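Local coordinates for helix-turn-helix domain-containing protein (Shewanella amazonensis SB2B, PDB 3KE2), which is of unknown function but, as a member of a winged helix-turn-helix family, probably binds DNA, at residues Leu23-His27 with Trp90-Val95; Met29-Asn35 with Ala75-Ile80; Leu20-Tyr24 with Val98-Val104. All coordinates share one frame; numbering follows the deposited sequence.

Contact 1 of 3, residues Leu23-His27 with Trp90-Val95; sequences LYLAH and WMDTHV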
ATOM      1  N   LEU A  23       2.716   0.948   6.886  1.00 17.35           N
ATOM      2  CA  LEU A  23       2.105   2.285   7.036  1.00 17.23           C
ATOM      3  C   LEU A  23       2.224   2.834   8.436  1.00 17.59           C
ATOM      4  O   LEU A  23       2.361   4.053   8.627  1.00 17.36           O
ATOM      5  CB  LEU A  23       0.633   2.300   6.621  1.00 17.09           C
ATOM      6  CG  LEU A  23       0.274   2.611   5.174  1.00 15.59           C
ATOM      7  CD1 LEU A  23       1.193   1.983   4.196  1.00 15.35           C
ATOM      8  CD2 LEU A  23      -1.174   2.154   4.956  1.00 16.68           C
ATOM      9  N   TYR A  24       2.163   1.931   9.411  1.00 18.03           N
ATOM     10  CA  TYR A  24       2.241   2.311  10.821  1.00 18.12           C
ATOM     11  C   TYR A  24       3.643   2.797  11.143  1.00 18.00           C
ATOM     12  O   TYR A  24       3.818   3.840  11.816  1.00 17.56           O
ATOM     13  CB  TYR A  24       1.849   1.151  11.738  1.00 18.17           C
ATOM     14  CG  TYR A  24       1.791   1.552  13.186  1.00 19.46           C
ATOM     15  CD1 TYR A  24       0.767   2.357  13.665  1.00 21.45           C
ATOM     16  CD2 TYR A  24       2.741   1.124  14.080  1.00 21.16           C
ATOM     17  CE1 TYR A  24       0.711   2.743  15.016  1.00 22.23           C
ATOM     18  CE2 TYR A  24       2.694   1.500  15.416  1.00 22.68           C
ATOM     19  CZ  TYR A  24       1.679   2.311  15.879  1.00 22.75           C
ATOM     20  OH  TYR A  24       1.647   2.663  17.221  1.00 25.60           O
ATOM     21  N   LEU A  25       4.645   2.051  10.684  1.00 17.78           N
ATOM     22  CA  LEU A  25       6.027   2.468  10.924  1.00 17.74           C
ATOM     23  C   LEU A  25       6.257   3.842  10.284  1.00 17.85           C
ATOM     24  O   LEU A  25       6.763   4.774  10.920  1.00 17.48           O
ATOM     25  CB  LEU A  25       7.013   1.454  10.385  1.00 17.36           C
ATOM     26  CG  LEU A  25       7.132   0.186  11.174  1.00 16.94           C
ATOM     27  CD1 LEU A  25       8.196  -0.684  10.547  1.00 15.94           C
ATOM     28  CD2 LEU A  25       7.499   0.565  12.574  1.00 17.78           C
ATOM     29  N   ALA A  26       5.825   3.967   9.040  1.00 17.84           N
ATOM     30  CA  ALA A  26       5.997   5.198   8.323  1.00 17.97           C
ATOM     31  C   ALA A  26       5.352   6.343   9.087  1.00 17.82           C
ATOM     32  O   ALA A  26       5.886   7.442   9.112  1.00 18.47           O
ATOM     33  CB  ALA A  26       5.400   5.076   6.926  1.00 18.23           C
ATOM     34  N   HIS A  27       4.198   6.100   9.693  1.00 17.61           N
ATOM     35  CA  HIS A  27       3.511   7.144  10.479  1.00 17.76           C
ATOM     36  C   HIS A  27       4.365   7.508  11.695  1.00 17.45           C
ATOM     37  O   HIS A  27       4.588   8.673  11.957  1.00 17.56           O
ATOM     38  CB  HIS A  27       2.097   6.669  10.861  1.00 17.79           C
ATOM     39  CG  HIS A  27       1.358   7.558  11.815  1.00 18.48           C
ATOM     40  ND1 HIS A  27       0.550   8.599  11.398  1.00 20.51           N
ATOM     41  CD2 HIS A  27       1.244   7.510  13.168  1.00 19.24           C
ATOM     42  CE1 HIS A  27      -0.004   9.174  12.454  1.00 20.64           C
ATOM     43  NE2 HIS A  27       0.398   8.531  13.541  1.00 21.03           N
ATOM     44  N   TRP A  90      -4.373   9.264   5.824  1.00 18.80           N
ATOM     45  CA  TRP A  90      -5.221   8.108   6.088  1.00 19.25           C
ATOM     46  C   TRP A  90      -4.830   7.442   7.391  1.00 19.48           C
ATOM     47  O   TRP A  90      -5.673   7.150   8.216  1.00 19.36           O
ATOM     48  CB  TRP A  90      -5.124   7.101   4.941  1.00 19.23           C
ATOM     49  CG  TRP A  90      -6.063   5.958   5.069  1.00 18.69           C
ATOM     50  CD1 TRP A  90      -7.322   5.889   4.584  1.00 18.18           C
ATOM     51  CD2 TRP A  90      -5.811   4.710   5.722  1.00 16.71           C
ATOM     52  NE1 TRP A  90      -7.882   4.662   4.888  1.00 18.08           N
ATOM     53  CE2 TRP A  90      -6.969   3.928   5.594  1.00 17.32           C
ATOM     54  CE3 TRP A  90      -4.717   4.179   6.392  1.00 17.09           C
ATOM     55  CZ2 TRP A  90      -7.069   2.644   6.126  1.00 17.56           C
ATOM     56  CZ3 TRP A  90      -4.813   2.902   6.918  1.00 17.59           C
ATOM     57  CH2 TRP A  90      -5.987   2.147   6.779  1.00 16.51           C
HETATM   58  N   MSE A  91      -3.545   7.192   7.578  1.00 20.58           N
HETATM   59  CA  MSE A  91      -3.096   6.561   8.821  1.00 21.08           C
HETATM   60  C   MSE A  91      -3.499   7.433  10.038  1.00 22.16           C
HETATM   61  O   MSE A  91      -3.873   6.896  11.089  1.00 22.09           O
HETATM   62  CB  MSE A  91      -1.585   6.272   8.804  1.00 20.82           C
HETATM   63  CG  MSE A  91      -1.173   5.530  10.034  1.00 20.30           C
HETATM   64 SE   MSE A  91      -1.967   3.770  10.126  0.75 19.15          SE
HETATM   65  CE  MSE A  91      -2.349   3.693  11.931  1.00 15.58           C
ATOM     66  N   ASP A  92      -3.461   8.769   9.879  1.00 23.47           N
ATOM     67  CA  ASP A  92      -3.846   9.706  10.966  1.00 24.24           C
ATOM     68  C   ASP A  92      -5.210   9.354  11.544  1.00 24.79           C
ATOM     69  O   ASP A  92      -5.437   9.381  12.754  1.00 25.44           O
ATOM     70  CB  ASP A  92      -3.899  11.159  10.483  1.00 24.15           C
ATOM     71  CG  ASP A  92      -2.543  11.701  10.053  1.00 25.15           C
ATOM     72  OD1 ASP A  92      -1.499  11.040  10.243  1.00 26.92           O
ATOM     73  OD2 ASP A  92      -2.517  12.833   9.533  1.00 28.02           O
ATOM     74  N   THR A  93      -6.113   9.010  10.659  1.00 25.36           N
ATOM     75  CA  THR A  93      -7.466   8.678  11.023  1.00 25.75           C
ATOM     76  C   THR A  93      -7.628   7.294  11.614  1.00 26.03           C
ATOM     77  O   THR A  93      -8.487   7.102  12.468  1.00 26.13           O
ATOM     78  CB  THR A  93      -8.347   8.753   9.742  1.00 26.04           C
ATOM     79  OG1 THR A  93      -8.175  10.051   9.134  1.00 26.14           O
ATOM     80  CG2 THR A  93      -9.856   8.444  10.033  1.00 25.57           C
ATOM     81  N   HIS A  94      -6.790   6.342  11.194  1.00 26.37           N
ATOM     82  CA  HIS A  94      -6.946   4.935  11.608  1.00 26.69           C
ATOM     83  C   HIS A  94      -5.899   4.378  12.596  1.00 26.84           C
ATOM     84  O   HIS A  94      -5.866   3.159  12.854  1.00 26.43           O
ATOM     85  CB  HIS A  94      -6.997   4.065  10.313  1.00 27.13           C
ATOM     86  CG  HIS A  94      -8.179   4.364   9.408  1.00 28.17           C
ATOM     87  ND1 HIS A  94      -8.247   5.485   8.600  1.00 29.19           N
ATOM     88  CD2 HIS A  94      -9.322   3.671   9.171  1.00 28.86           C
ATOM     89  CE1 HIS A  94      -9.393   5.488   7.937  1.00 29.32           C
ATOM     90  NE2 HIS A  94     -10.061   4.395   8.260  1.00 29.32           N
ATOM     91  N   VAL A  95      -5.097   5.254  13.206  1.00 27.13           N
ATOM     92  CA  VAL A  95      -4.019   4.800  14.107  1.00 27.40           C
ATOM     93  C   VAL A  95      -4.442   3.812  15.197  1.00 27.97           C
ATOM     94  O   VAL A  95      -3.855   2.747  15.328  1.00 27.64           O
ATOM     95  CB  VAL A  95      -3.296   5.978  14.824  1.00 27.86           C
ATOM     96  CG1 VAL A  95      -2.106   5.450  15.644  1.00 26.73           C
ATOM     97  CG2 VAL A  95      -2.831   7.019  13.838  1.00 28.04           C
TER

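Contact 2 of 3, residues Met29-Asn35 with Ala75-Ile80; sequences MDDARHN and AGYYRI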
HETATM    1  N   MSE A  29       7.621   7.169  12.143  1.00 19.66           N
HETATM    2  CA  MSE A  29       8.826   7.832  11.650  1.00 20.32           C
HETATM    3  C   MSE A  29       8.587   9.247  11.202  1.00 21.13           C
HETATM    4  O   MSE A  29       9.471  10.089  11.276  1.00 21.77           O
HETATM    5  CB  MSE A  29       9.372   7.057  10.464  1.00 20.48           C
HETATM    6  CG  MSE A  29       9.844   5.701  10.822  1.00 19.97           C
HETATM    7 SE   MSE A  29      10.306   4.721   9.254  0.75 24.34          SE
HETATM    8  CE  MSE A  29      10.668   3.106  10.088  1.00  9.93           C
ATOM      9  N   ASP A  30       7.379   9.522  10.762  1.00 22.12           N
ATOM     10  CA  ASP A  30       7.057  10.829  10.258  1.00 22.85           C
ATOM     11  C   ASP A  30       6.729  11.815  11.375  1.00 23.50           C
ATOM     12  O   ASP A  30       6.913  13.011  11.196  1.00 24.56           O
ATOM     13  CB  ASP A  30       5.857  10.711   9.300  1.00 23.02           C
ATOM     14  CG  ASP A  30       5.822  11.810   8.233  1.00 23.72           C
ATOM     15  OD1 ASP A  30       6.878  12.101   7.621  1.00 23.58           O
ATOM     16  OD2 ASP A  30       4.713  12.321   7.953  1.00 25.51           O
ATOM     17  N   ASP A  31       6.244  11.344  12.522  1.00 23.87           N
ATOM     18  CA  ASP A  31       5.859  12.267  13.623  1.00 24.19           C
ATOM     19  C   ASP A  31       6.953  12.493  14.689  1.00 22.63           C
ATOM     20  O   ASP A  31       6.826  13.399  15.503  1.00 22.98           O
ATOM     21  CB  ASP A  31       4.539  11.804  14.295  1.00 25.14           C
ATOM     22  CG  ASP A  31       3.325  11.668  13.273  1.00 29.65           C
ATOM     23  OD1 ASP A  31       3.503  11.680  12.006  1.00 32.99           O
ATOM     24  OD2 ASP A  31       2.170  11.524  13.761  1.00 34.97           O
ATOM     25  N   ALA A  32       8.007  11.680  14.662  1.00 21.18           N
ATOM     26  CA  ALA A  32       9.138  11.765  15.592  1.00 20.37           C
ATOM     27  C   ALA A  32      10.424  11.155  14.977  1.00 20.00           C
ATOM     28  O   ALA A  32      10.360  10.344  14.058  1.00 19.61           O
ATOM     29  CB  ALA A  32       8.804  11.068  16.903  1.00 19.24           C
ATOM     30  N   ARG A  33      11.583  11.549  15.496  1.00 19.53           N
ATOM     31  CA  ARG A  33      12.846  11.016  15.031  1.00 19.42           C
ATOM     32  C   ARG A  33      13.098   9.674  15.675  1.00 18.65           C
ATOM     33  O   ARG A  33      13.306   9.591  16.884  1.00 18.30           O
ATOM     34  CB  ARG A  33      13.999  11.948  15.355  1.00 19.91           C
ATOM     35  CG  ARG A  33      13.836  13.250  14.661  1.00 22.24           C
ATOM     36  CD  ARG A  33      15.078  14.096  14.658  1.00 24.17           C
ATOM     37  NE  ARG A  33      14.811  15.288  13.863  1.00 26.65           N
ATOM     38  CZ  ARG A  33      15.698  16.241  13.588  1.00 29.54           C
ATOM     39  NH1 ARG A  33      16.958  16.167  14.030  1.00 30.17           N
ATOM     40  NH2 ARG A  33      15.323  17.279  12.850  1.00 30.79           N
ATOM     41  N   HIS A  34      13.088   8.637  14.845  1.00 17.44           N
ATOM     42  CA  HIS A  34      13.300   7.292  15.281  1.00 16.85           C
ATOM     43  C   HIS A  34      14.378   6.591  14.533  1.00 16.70           C
ATOM     44  O   HIS A  34      14.663   6.931  13.378  1.00 16.63           O
ATOM     45  CB  HIS A  34      12.073   6.423  15.005  1.00 16.27           C
ATOM     46  CG  HIS A  34      10.987   6.563  16.004  1.00 15.48           C
ATOM     47  ND1 HIS A  34      11.036   5.950  17.229  1.00 14.51           N
ATOM     48  CD2 HIS A  34       9.792   7.192  15.942  1.00 16.08           C
ATOM     49  CE1 HIS A  34       9.935   6.229  17.899  1.00 15.48           C
ATOM     50  NE2 HIS A  34       9.161   6.980  17.139  1.00 14.95           N
ATOM     51  N   ASN A  35      14.937   5.579  15.206  1.00 15.95           N
ATOM     52  CA  ASN A  35      15.868   4.643  14.600  1.00 15.61           C
ATOM     53  C   ASN A  35      15.417   3.221  15.012  1.00 15.27           C
ATOM     54  O   ASN A  35      14.382   3.057  15.635  1.00 15.14           O
ATOM     55  CB  ASN A  35      17.333   4.967  14.910  1.00 15.78           C
ATOM     56  CG  ASN A  35      17.655   4.965  16.367  1.00 15.01           C
ATOM     57  OD1 ASN A  35      16.973   4.370  17.184  1.00 14.45           O
ATOM     58  ND2 ASN A  35      18.744   5.624  16.696  1.00 16.17           N
ATOM     59  N   ALA A  75      23.572   9.305  16.551  1.00 21.86           N
ATOM     60  CA  ALA A  75      22.900   8.160  15.985  1.00 21.86           C
ATOM     61  C   ALA A  75      21.953   8.768  14.954  1.00 21.47           C
ATOM     62  O   ALA A  75      21.430   9.871  15.150  1.00 22.67           O
ATOM     63  CB  ALA A  75      22.170   7.349  17.058  1.00 21.24           C
ATOM     64  N   GLY A  76      21.741   8.110  13.845  1.00 20.45           N
ATOM     65  CA  GLY A  76      20.875   8.710  12.858  1.00 20.14           C
ATOM     66  C   GLY A  76      19.413   8.467  13.148  1.00 19.67           C
ATOM     67  O   GLY A  76      19.058   7.857  14.149  1.00 19.99           O
ATOM     68  N   TYR A  77      18.567   8.935  12.249  1.00 19.04           N
ATOM     69  CA  TYR A  77      17.146   8.730  12.377  1.00 18.94           C
ATOM     70  C   TYR A  77      16.552   8.570  10.989  1.00 18.30           C
ATOM     71  O   TYR A  77      17.102   9.042  10.019  1.00 18.31           O
ATOM     72  CB  TYR A  77      16.500   9.884  13.129  1.00 19.19           C
ATOM     73  CG  TYR A  77      16.573  11.218  12.432  1.00 19.74           C
ATOM     74  CD1 TYR A  77      17.658  12.079  12.622  1.00 20.39           C
ATOM     75  CD2 TYR A  77      15.550  11.628  11.592  1.00 20.29           C
ATOM     76  CE1 TYR A  77      17.721  13.317  11.961  1.00 20.30           C
ATOM     77  CE2 TYR A  77      15.596  12.852  10.939  1.00 20.79           C
ATOM     78  CZ  TYR A  77      16.677  13.693  11.131  1.00 20.99           C
ATOM     79  OH  TYR A  77      16.679  14.904  10.479  1.00 21.25           O
ATOM     80  N   TYR A  78      15.453   7.856  10.894  1.00 18.04           N
ATOM     81  CA  TYR A  78      14.811   7.661   9.621  1.00 17.64           C
ATOM     82  C   TYR A  78      13.927   8.848   9.261  1.00 17.67           C
ATOM     83  O   TYR A  78      13.350   9.495  10.119  1.00 17.39           O
ATOM     84  CB  TYR A  78      13.955   6.397   9.652  1.00 17.59           C
ATOM     85  CG  TYR A  78      14.717   5.083   9.744  1.00 17.54           C
ATOM     86  CD1 TYR A  78      15.214   4.467   8.600  1.00 16.39           C
ATOM     87  CD2 TYR A  78      14.896   4.424  10.969  1.00 17.77           C
ATOM     88  CE1 TYR A  78      15.881   3.244   8.674  1.00 16.12           C
ATOM     89  CE2 TYR A  78      15.588   3.184  11.050  1.00 16.80           C
ATOM     90  CZ  TYR A  78      16.066   2.609   9.893  1.00 17.01           C
ATOM     91  OH  TYR A  78      16.748   1.400   9.931  1.00 18.18           O
ATOM     92  N   ARG A  79      13.844   9.126   7.975  1.00 18.21           N
ATOM     93  CA  ARG A  79      12.995  10.172   7.450  1.00 19.00           C
ATOM     94  C   ARG A  79      12.329   9.697   6.169  1.00 19.22           C
ATOM     95  O   ARG A  79      12.961   9.014   5.358  1.00 20.26           O
ATOM     96  CB  ARG A  79      13.776  11.437   7.147  1.00 19.02           C
ATOM     97  CG  ARG A  79      12.928  12.512   6.485  1.00 20.76           C
ATOM     98  CD  ARG A  79      13.587  13.859   6.582  1.00 24.72           C
ATOM     99  NE  ARG A  79      14.889  13.819   5.944  1.00 28.90           N
ATOM    100  CZ  ARG A  79      15.911  14.640   6.218  1.00 32.45           C
ATOM    101  NH1 ARG A  79      15.849  15.576   7.171  1.00 32.87           N
ATOM    102  NH2 ARG A  79      17.034  14.479   5.554  1.00 33.23           N
ATOM    103  N   ILE A  80      11.070  10.080   5.978  1.00 18.89           N
ATOM    104  CA  ILE A  80      10.336   9.726   4.792  1.00 18.61           C
ATOM    105  C   ILE A  80      10.663  10.760   3.736  1.00 19.16           C
ATOM    106  O   ILE A  80      10.338  11.946   3.912  1.00 18.73           O
ATOM    107  CB  ILE A  80       8.821   9.710   5.070  1.00 18.51           C
ATOM    108  CG1 ILE A  80       8.506   8.739   6.222  1.00 18.35           C
ATOM    109  CG2 ILE A  80       8.051   9.352   3.832  1.00 17.62           C
ATOM    110  CD1 ILE A  80       8.989   7.372   6.014  1.00 17.15           C
TER
HETATM  111  O   HOH W   1      12.039   8.685  12.247  1.00 13.50           O

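Contact 3 of 3, residues Leu20-Tyr24 with Val98-Val104; sequences LRKLY and VKSLLGV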
ATOM      1  N   LEU A  20      -0.212  -2.843   6.582  1.00 16.71           N
ATOM      2  CA  LEU A  20      -0.511  -1.875   7.616  1.00 17.22           C
ATOM      3  C   LEU A  20       0.714  -1.644   8.529  1.00 18.20           C
ATOM      4  O   LEU A  20       0.869  -0.560   9.108  1.00 18.16           O
ATOM      5  CB  LEU A  20      -1.729  -2.320   8.431  1.00 17.07           C
ATOM      6  CG  LEU A  20      -3.084  -2.378   7.703  1.00 16.58           C
ATOM      7  CD1 LEU A  20      -4.090  -3.055   8.591  1.00 16.12           C
ATOM      8  CD2 LEU A  20      -3.589  -0.998   7.269  1.00 14.61           C
ATOM      9  N   ARG A  21       1.575  -2.658   8.658  1.00 18.87           N
ATOM     10  CA  ARG A  21       2.787  -2.554   9.454  0.50 18.97           C
ATOM     11  C   ARG A  21       3.670  -1.495   8.843  1.00 19.10           C
ATOM     12  O   ARG A  21       4.241  -0.653   9.533  1.00 19.06           O
ATOM     13  CB  ARG A  21       3.535  -3.904   9.492  0.50 19.34           C
ATOM     14  CG  ARG A  21       4.856  -3.917  10.325  0.50 18.92           C
ATOM     15  CD  ARG A  21       5.562  -5.311  10.357  0.50 18.48           C
ATOM     16  NE  ARG A  21       4.675  -6.400  10.784  0.50 18.15           N
ATOM     17  CZ  ARG A  21       4.224  -7.357   9.979  0.50 16.60           C
ATOM     18  NH1 ARG A  21       4.639  -7.399   8.728  0.50 16.83           N
ATOM     19  NH2 ARG A  21       3.413  -8.302  10.436  0.50 15.23           N
ATOM     20  N   LYS A  22       3.780  -1.533   7.515  1.00 18.83           N
ATOM     21  CA  LYS A  22       4.635  -0.566   6.836  1.00 18.85           C
ATOM     22  C   LYS A  22       4.036   0.813   7.002  1.00 18.20           C
ATOM     23  O   LYS A  22       4.767   1.756   7.264  1.00 18.73           O
ATOM     24  CB  LYS A  22       4.855  -0.901   5.347  1.00 18.99           C
ATOM     25  CG  LYS A  22       5.308  -2.363   5.063  1.00 21.30           C
ATOM     26  CD  LYS A  22       5.539  -2.636   3.549  1.00 23.33           C
ATOM     27  CE  LYS A  22       5.265  -4.127   3.135  1.00 24.41           C
ATOM     28  NZ  LYS A  22       6.025  -5.156   3.881  1.00 26.82           N
ATOM     29  N   LEU A  23       2.716   0.948   6.886  1.00 17.35           N
ATOM     30  CA  LEU A  23       2.105   2.285   7.036  1.00 17.23           C
ATOM     31  C   LEU A  23       2.224   2.834   8.436  1.00 17.59           C
ATOM     32  O   LEU A  23       2.361   4.053   8.627  1.00 17.36           O
ATOM     33  CB  LEU A  23       0.633   2.300   6.621  1.00 17.09           C
ATOM     34  CG  LEU A  23       0.274   2.611   5.174  1.00 15.59           C
ATOM     35  CD1 LEU A  23       1.193   1.983   4.196  1.00 15.35           C
ATOM     36  CD2 LEU A  23      -1.174   2.154   4.956  1.00 16.68           C
ATOM     37  N   TYR A  24       2.163   1.931   9.411  1.00 18.03           N
ATOM     38  CA  TYR A  24       2.241   2.311  10.821  1.00 18.12           C
ATOM     39  C   TYR A  24       3.643   2.797  11.143  1.00 18.00           C
ATOM     40  O   TYR A  24       3.818   3.840  11.816  1.00 17.56           O
ATOM     41  CB  TYR A  24       1.849   1.151  11.738  1.00 18.17           C
ATOM     42  CG  TYR A  24       1.791   1.552  13.186  1.00 19.46           C
ATOM     43  CD1 TYR A  24       0.767   2.357  13.665  1.00 21.45           C
ATOM     44  CD2 TYR A  24       2.741   1.124  14.080  1.00 21.16           C
ATOM     45  CE1 TYR A  24       0.711   2.743  15.016  1.00 22.23           C
ATOM     46  CE2 TYR A  24       2.694   1.500  15.416  1.00 22.68           C
ATOM     47  CZ  TYR A  24       1.679   2.311  15.879  1.00 22.75           C
ATOM     48  OH  TYR A  24       1.647   2.663  17.221  1.00 25.60           O
ATOM     49  N   VAL A  98      -5.434   0.378  13.719  1.00 30.89           N
ATOM     50  CA  VAL A  98      -4.267  -0.312  13.173  1.00 30.66           C
ATOM     51  C   VAL A  98      -3.307  -0.817  14.247  1.00 30.94           C
ATOM     52  O   VAL A  98      -2.780  -1.930  14.150  1.00 30.73           O
ATOM     53  CB  VAL A  98      -3.507   0.626  12.234  1.00 30.41           C
ATOM     54  CG1 VAL A  98      -2.209  -0.015  11.774  1.00 29.69           C
ATOM     55  CG2 VAL A  98      -4.402   1.019  11.057  1.00 30.05           C
ATOM     56  N   LYS A  99      -3.077   0.014  15.261  1.00 31.64           N
ATOM     57  CA  LYS A  99      -2.180  -0.323  16.362  1.00 32.25           C
ATOM     58  C   LYS A  99      -2.683  -1.593  17.071  1.00 32.73           C
ATOM     59  O   LYS A  99      -1.896  -2.485  17.420  1.00 32.86           O
ATOM     60  CB  LYS A  99      -2.061   0.857  17.326  1.00 32.41           C
ATOM     61  CG  LYS A  99      -1.000   0.677  18.411  1.00 33.16           C
ATOM     62  CD  LYS A  99      -1.079   1.802  19.460  1.00 34.38           C
ATOM     63  CE  LYS A  99      -0.264   1.475  20.714  1.00 34.59           C
ATOM     64  NZ  LYS A  99      -0.523   2.444  21.805  1.00 34.57           N
ATOM     65  N   SER A 100      -3.996  -1.682  17.270  1.00 33.28           N
ATOM     66  CA  SER A 100      -4.582  -2.869  17.866  1.00 33.71           C
ATOM     67  C   SER A 100      -4.330  -4.112  16.989  1.00 33.95           C
ATOM     68  O   SER A 100      -3.705  -5.075  17.430  1.00 33.96           O
ATOM     69  CB  SER A 100      -6.077  -2.682  18.064  1.00 33.78           C
ATOM     70  OG  SER A 100      -6.645  -3.874  18.574  1.00 34.23           O
ATOM     71  N   LEU A 101      -4.800  -4.070  15.745  1.00 34.28           N
ATOM     72  CA  LEU A 101      -4.636  -5.202  14.823  1.00 34.59           C
ATOM     73  C   LEU A 101      -3.199  -5.720  14.762  1.00 35.03           C
ATOM     74  O   LEU A 101      -2.983  -6.917  14.681  1.00 34.65           O
ATOM     75  CB  LEU A 101      -5.066  -4.804  13.414  1.00 34.53           C
ATOM     76  CG  LEU A 101      -6.515  -4.381  13.176  1.00 34.70           C
ATOM     77  CD1 LEU A 101      -6.623  -3.740  11.796  1.00 33.46           C
ATOM     78  CD2 LEU A 101      -7.486  -5.570  13.349  1.00 34.68           C
ATOM     79  N   LEU A 102      -2.219  -4.810  14.784  1.00 35.93           N
ATOM     80  CA  LEU A 102      -0.792  -5.195  14.708  1.00 36.51           C
ATOM     81  C   LEU A 102      -0.237  -5.747  16.015  1.00 37.13           C
ATOM     82  O   LEU A 102       0.855  -6.325  16.023  1.00 37.17           O
ATOM     83  CB  LEU A 102       0.074  -4.005  14.254  1.00 36.56           C
ATOM     84  CG  LEU A 102       0.034  -3.561  12.779  1.00 36.39           C
ATOM     85  CD1 LEU A 102       0.617  -2.155  12.603  1.00 34.90           C
ATOM     86  CD2 LEU A 102       0.755  -4.574  11.872  1.00 35.28           C
ATOM     87  N   GLY A 103      -0.982  -5.556  17.107  1.00 37.91           N
ATOM     88  CA  GLY A 103      -0.569  -6.009  18.438  1.00 38.65           C
ATOM     89  C   GLY A 103       0.586  -5.194  19.023  1.00 39.24           C
ATOM     90  O   GLY A 103       1.414  -5.719  19.784  1.00 39.12           O
ATOM     91  N   VAL A 104       0.643  -3.903  18.688  1.00 39.81           N
ATOM     92  CA  VAL A 104       1.731  -3.059  19.175  1.00 40.13           C
ATOM     93  C   VAL A 104       1.562  -2.738  20.666  1.00 40.07           C
ATOM     94  O   VAL A 104       0.543  -2.179  21.114  1.00 40.26           O
ATOM     95  CB  VAL A 104       1.891  -1.775  18.338  1.00 40.24           C
ATOM     96  CG1 VAL A 104       2.937  -0.859  18.953  1.00 40.92           C
ATOM     97  CG2 VAL A 104       2.289  -2.133  16.924  1.00 40.66           C
TER

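Contact 1 of 3, residues Leu23-His27 with Trp90-Val95
The rings of Tyr24 and His27, on one flank of helix 14-31, meet helix 88-102 in different ways. Tyr24 offers an edge: Val95 CG1 lies near the ring plane, 4.0 Å from Tyr24 CE1, and Met91 CE, the methyl of a selenomethionine, is modelled beside CD1, though too close to Val95 for its place to be certain. His27 has Asp92 OD1 at its own edge, 3.3 Å from His27 CE1, the carboxylate turned 65° from the imidazole plane. Val95 CG2 approaches that ring obliquely, 3.6 Å from His27 NE2. Within helix 88-102, His94 ND1 sits 3.6 Å above the centre of the Trp90 ring and donates to Trp90 O at 3.1 Å. Lying close to the imidazole plane, this bond fixes the rotation of His94, whose backbone N-H reaches the same oxygen.

Met91 joins the two rings of helix 14-31. With its CG swung opposite the backbone N (chi1 -175°), the chain crosses His27, bringing Met91 CG 3.6 Å from His27 CB, and then bends toward Tyr24. Replacing His27 by an alanine would probably open a gap beside Met91 CG and Val95 CG2, and Asp92 would lose its ring neighbour. Leu23 CD2 meets Trp90 CZ3 at 4.2 Å, and both residues also pack against the second subunit, on Pro85 and Gly84 respectively. The segment axes cross at -101°, 10.2 Å apart. Consistent with the winged helix-turn-helix family, the helix that follows the two-stranded hairpin, probably the wing, returns across the first helix.

Contact 2 of 3, residues Met29-Asn35 with Ala75-Ile80
Arg33 lays its guanidinium flat on the ring of Tyr77, the two planes only 13° apart and their centres separated by 4.3 Å. The stack runs the length of both side chains: Arg33 CD stands 3.6 Å above the Tyr77 ring centroid in a CH-pi contact, while Tyr77 OH lies over the guanidinium centre. With Tyr77 CG wedged between its own backbone N and carbonyl carbon, chi1 of 65° carries the ring over to the Arg33 side, and the near-perpendicular chi2 presents its face to the extended arginine.

Beneath this surface pair the backbones join. Tyr78 N donates to His34 O at 2.8 Å, the N-H angle being 166°. One water receives the N-H of His34 and lies 2.6 Å from Tyr78 O, with Ala32 O also near, so it stands in for the return bond between His34 N and Tyr78 O. Asn35 ND2 adds a weak bond of 3.4 Å to Gly76 O, and Asn35 also N-caps helix 36-43; His34 ND1 turns instead to Ser38. On the buried side, selenomethionine Met29 runs alongside Tyr78 in a Met-aromatic contact, its SE 5.2 Å from the Tyr78 centroid and oblique to the ring, with Phe66 meeting Tyr78 edge-to-face.

In winged-helix domains the chain between the first two helices often runs as a short strand beside the wing hairpin; residues 33-35 occupy that position here, next to strand 77-82.

Contact 3 of 3, residues Leu20-Tyr24 with Val98-Val104
Leu102 drives its two methyls into helix 14-31, where the first and last long helices of this winged helix-turn-helix domain pack with segment axes 10.3 Å apart and a crossing angle of -128°. This is the tight part. Leu102 CD1 reaches 3.6 Å from Tyr24 CB, and CD2 rests 3.7 Å from Arg21 CB, so the forked leucine tip straddles the backbone at Arg21. Beside it Val98 CG1 fills the space next to Leu20 CB, at 4.1 Å. No hydrogen bond crosses here; the hold is apolar.

Toward solvent the contact thins. Leu20 CD1 meets partly exposed Leu101 by a single methyl, and Lys99 gives only its aliphatic chain, with Lys99 CG 3.5 Å from Tyr24 OH. Because Lys99 CG lies opposite the backbone N (chi1 -172°) and the chain stays extended beyond it, the ammonium is carried on past the tyrosine, away from helix 14-31.

Helix 88-102 ends in a Schellman motif at Gly103, which has positive phi; Val104 N bonds back to Lys99 O at 3.2 Å. The turn points Val104 back at the oncoming Tyr24 side chain, its CG2 oblique to the ring, 4.0 Å from Tyr24 CE2.

All three contacts use helix 14-31, the common beam of the domain. Contacts 1 and 3 are neighbours, their centres 8 Å apart; they share Leu23 and Tyr24 and read successive parts of helix 88-102, touching through Trp90 and Leu20. Contact 2 takes the C-terminal end of helix 14-31 to strand 77-82 of the two-stranded sheet. Its centre is 15 Å from that of contact 1, which it touches through Ala26 and Ile80, and 18 Å from that of contact 3, across the chain's centre. In sequence, contact 2 is nested within the loops closed by the other two. One helix thus ties the hairpin, probably the wing, and helix 88-102 into a single compact unit.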